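Local atomic coordinates of glycerophosphoryl diester phosphodiesterase (Parabacteroides distasonis, PDB entry 3MZ2), a protein that probably hydrolyses glycerophosphodiesters, releasing an alcohol and glycerol phosphate. Residues R218-I221 against D222-E226. Numbering follows the deposited sequence.
Sequences REVI and DMLHE
D222 meets R218 one helical turn back. D222 N donates to R218 O at 3.0 Å, and a water adds a second link. The water donates to R218 O and to D222 OD1, and it sits 3.5 Å above the plane of the R218 guanidinium, over its centre.

M223, a selenomethionine, repeats the backbone bond to E219 O. The E219 chain bends at chi2 (-74°), which turns its carboxylate toward M223 in the conformer described. M223 has two modelled conformers, and in this one E219 OE2 lies 3.2 Å from M223 SE, so the contact is doubtful.

L224 N donates to V220 O at 2.9 Å. On the buried side the two side chains lie side by side, with V220 CG1 3.6 Å from L224 CD1. L224 also touches A207 and V209 of strand 205-210.

H225 N donates to I221 O at 2.8 Å, and that oxygen also lies over one face of the imidazole, toward its rim. I221 CG2 makes a CH-pi contact over the ring, 3.7 Å from the H225 centroid. NE2 of H225 is hydrogen-bonded to D261, which helps fix the ring's rotation.

The i to i+4 bonds are those of an alpha-helix, amphipathic with V220, I221 and L224 buried and R218, E219 and D222 exposed. It joins parallel strands 205-210 and 231-234 in a beta-alpha-beta unit of the TIM barrel.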
ATOM      1  N   ARG A 218     -10.170 -23.642   1.871  1.00 15.24           N
ATOM      2  CA  ARG A 218      -9.700 -25.038   1.903  1.00 15.82           C
ATOM      3  C   ARG A 218      -9.418 -25.669   0.509  1.00 15.77           C
ATOM      4  O   ARG A 218      -8.471 -26.439   0.346  1.00 14.74           O
ATOM      5  CB  ARG A 218     -10.644 -25.936   2.727  1.00 17.41           C
ATOM      6  CG  ARG A 218     -10.595 -25.626   4.214  1.00 23.57           C
ATOM      7  CD  ARG A 218     -11.401 -26.603   5.092  1.00 31.68           C
ATOM      8  NE  ARG A 218     -10.622 -27.803   5.453  1.00 39.09           N
ATOM      9  CZ  ARG A 218     -10.558 -28.939   4.747  1.00 45.32           C
ATOM     10  NH1 ARG A 218     -11.232 -29.090   3.606  1.00 47.34           N
ATOM     11  NH2 ARG A 218      -9.793 -29.949   5.176  1.00 47.04           N
ATOM     12  N   GLU A 219     -10.242 -25.358  -0.465  1.00 16.50           N
ATOM     13  CA  GLU A 219     -10.061 -25.805  -1.826  1.00 17.57           C
ATOM     14  C   GLU A 219      -8.761 -25.212  -2.381  1.00 16.86           C
ATOM     15  O   GLU A 219      -7.988 -25.915  -3.010  1.00 16.79           O
ATOM     16  CB  GLU A 219     -11.274 -25.391  -2.659  1.00 18.87           C
ATOM     17  CG  GLU A 219     -11.394 -26.043  -4.038  1.00 22.58           C
ATOM     18  CD  GLU A 219     -10.416 -25.480  -5.042  1.00 28.09           C
ATOM     19  OE1 GLU A 219     -10.201 -24.231  -5.068  1.00 31.67           O
ATOM     20  OE2 GLU A 219      -9.886 -26.304  -5.839  1.00 32.32           O
ATOM     21  N   VAL A 220      -8.523 -23.928  -2.147  1.00 15.53           N
ATOM     22  CA  VAL A 220      -7.255 -23.301  -2.572  1.00 15.01           C
ATOM     23  C   VAL A 220      -6.065 -23.980  -1.905  1.00 15.66           C
ATOM     24  O   VAL A 220      -5.053 -24.252  -2.553  1.00 13.96           O
ATOM     25  CB  VAL A 220      -7.280 -21.793  -2.336  1.00 15.32           C
ATOM     26  CG1 VAL A 220      -5.920 -21.145  -2.627  1.00 16.24           C
ATOM     27  CG2 VAL A 220      -8.404 -21.138  -3.183  1.00 17.51           C
ATOM     28  N   ILE A 221      -6.192 -24.298  -0.614  1.00 13.19           N
ATOM     29  CA  ILE A 221      -5.098 -24.950   0.096  1.00 12.56           C
ATOM     30  C   ILE A 221      -4.786 -26.310  -0.502  1.00 13.07           C
ATOM     31  O   ILE A 221      -3.609 -26.659  -0.660  1.00 13.06           O
ATOM     32  CB  ILE A 221      -5.423 -25.078   1.618  1.00 13.46           C
ATOM     33  CG1 ILE A 221      -5.411 -23.709   2.305  1.00 12.70           C
ATOM     34  CG2 ILE A 221      -4.468 -26.018   2.266  1.00 15.25           C
ATOM     35  CD1 ILE A 221      -6.123 -23.727   3.667  1.00 13.76           C
ATOM     36  N   ASP A 222      -5.832 -27.078  -0.846  1.00 14.38           N
ATOM     37  CA  ASP A 222      -5.658 -28.383  -1.524  1.00 15.84           C
ATOM     38  C   ASP A 222      -4.941 -28.225  -2.877  1.00 15.94           C
ATOM     39  O   ASP A 222      -3.986 -28.970  -3.164  1.00 14.39           O
ATOM     40  CB  ASP A 222      -7.012 -29.068  -1.701  1.00 17.56           C
ATOM     41  CG  ASP A 222      -7.544 -29.703  -0.411  1.00 20.97           C
ATOM     42  OD1 ASP A 222      -6.779 -29.863   0.559  1.00 24.77           O
ATOM     43  OD2 ASP A 222      -8.754 -30.074  -0.414  1.00 25.50           O
HETATM   44  N   MSE A 223      -5.340 -27.222  -3.664  1.00 14.84           N
HETATM   45  CA  MSE A 223      -4.679 -26.915  -4.947  0.50 15.27           C
HETATM   46  C   MSE A 223      -3.207 -26.590  -4.749  1.00 14.34           C
HETATM   47  O   MSE A 223      -2.344 -27.038  -5.505  1.00 15.24           O
HETATM   48  CB  MSE A 223      -5.334 -25.720  -5.627  0.50 15.50           C
HETATM   49  CG  MSE A 223      -6.715 -26.006  -6.161  0.50 17.76           C
HETATM   50 SE   MSE A 223      -7.539 -24.394  -6.864  0.38 21.65          SE
HETATM   51  CE  MSE A 223      -6.425 -24.130  -8.423  0.50 17.43           C
ATOM     52  N   LEU A 224      -2.942 -25.792  -3.734  1.00 13.50           N
ATOM     53  CA  LEU A 224      -1.592 -25.329  -3.447  1.00 12.48           C
ATOM     54  C   LEU A 224      -0.720 -26.469  -2.885  1.00 12.44           C
ATOM     55  O   LEU A 224       0.428 -26.640  -3.270  1.00 13.40           O
ATOM     56  CB  LEU A 224      -1.618 -24.121  -2.504  1.00 12.42           C
ATOM     57  CG  LEU A 224      -2.094 -22.824  -3.176  1.00 11.75           C
ATOM     58  CD1 LEU A 224      -2.359 -21.758  -2.114  1.00 13.94           C
ATOM     59  CD2 LEU A 224      -1.091 -22.368  -4.266  1.00 13.29           C
ATOM     60  N   HIS A 225      -1.292 -27.286  -2.010  1.00 12.47           N
ATOM     61  CA  HIS A 225      -0.555 -28.475  -1.555  1.00 12.65           C
ATOM     62  C   HIS A 225      -0.163 -29.393  -2.711  1.00 12.98           C
ATOM     63  O   HIS A 225       0.958 -29.906  -2.704  1.00 13.42           O
ATOM     64  CB  HIS A 225      -1.373 -29.282  -0.497  1.00 11.84           C
ATOM     65  CG  HIS A 225      -1.381 -28.650   0.862  1.00 13.30           C
ATOM     66  ND1 HIS A 225      -2.223 -29.061   1.892  1.00 14.62           N
ATOM     67  CD2 HIS A 225      -0.680 -27.614   1.338  1.00 12.10           C
ATOM     68  CE1 HIS A 225      -1.984 -28.296   2.949  1.00 16.34           C
ATOM     69  NE2 HIS A 225      -1.037 -27.425   2.641  1.00 12.07           N
ATOM     70  N   GLU A 226      -1.043 -29.549  -3.725  1.00 14.44           N
ATOM     71  CA  GLU A 226      -0.780 -30.380  -4.929  0.50 16.14           C
ATOM     72  C   GLU A 226       0.430 -29.845  -5.684  1.00 16.26           C
ATOM     73  O   GLU A 226       1.175 -30.596  -6.302  1.00 17.51           O
ATOM     74  CB  GLU A 226      -1.997 -30.383  -5.870  0.50 17.58           C
ATOM     75  CG  GLU A 226      -3.166 -31.249  -5.404  0.50 19.87           C
ATOM     76  CD  GLU A 226      -4.428 -31.084  -6.271  0.50 24.36           C
ATOM     77  OE1 GLU A 226      -4.587 -30.030  -6.944  0.50 28.01           O
ATOM     78  OE2 GLU A 226      -5.272 -32.017  -6.294  0.50 29.45           O
TER
HETATM   79  O   HOH W   1      -7.778 -28.105   2.796  1.00 36.62           O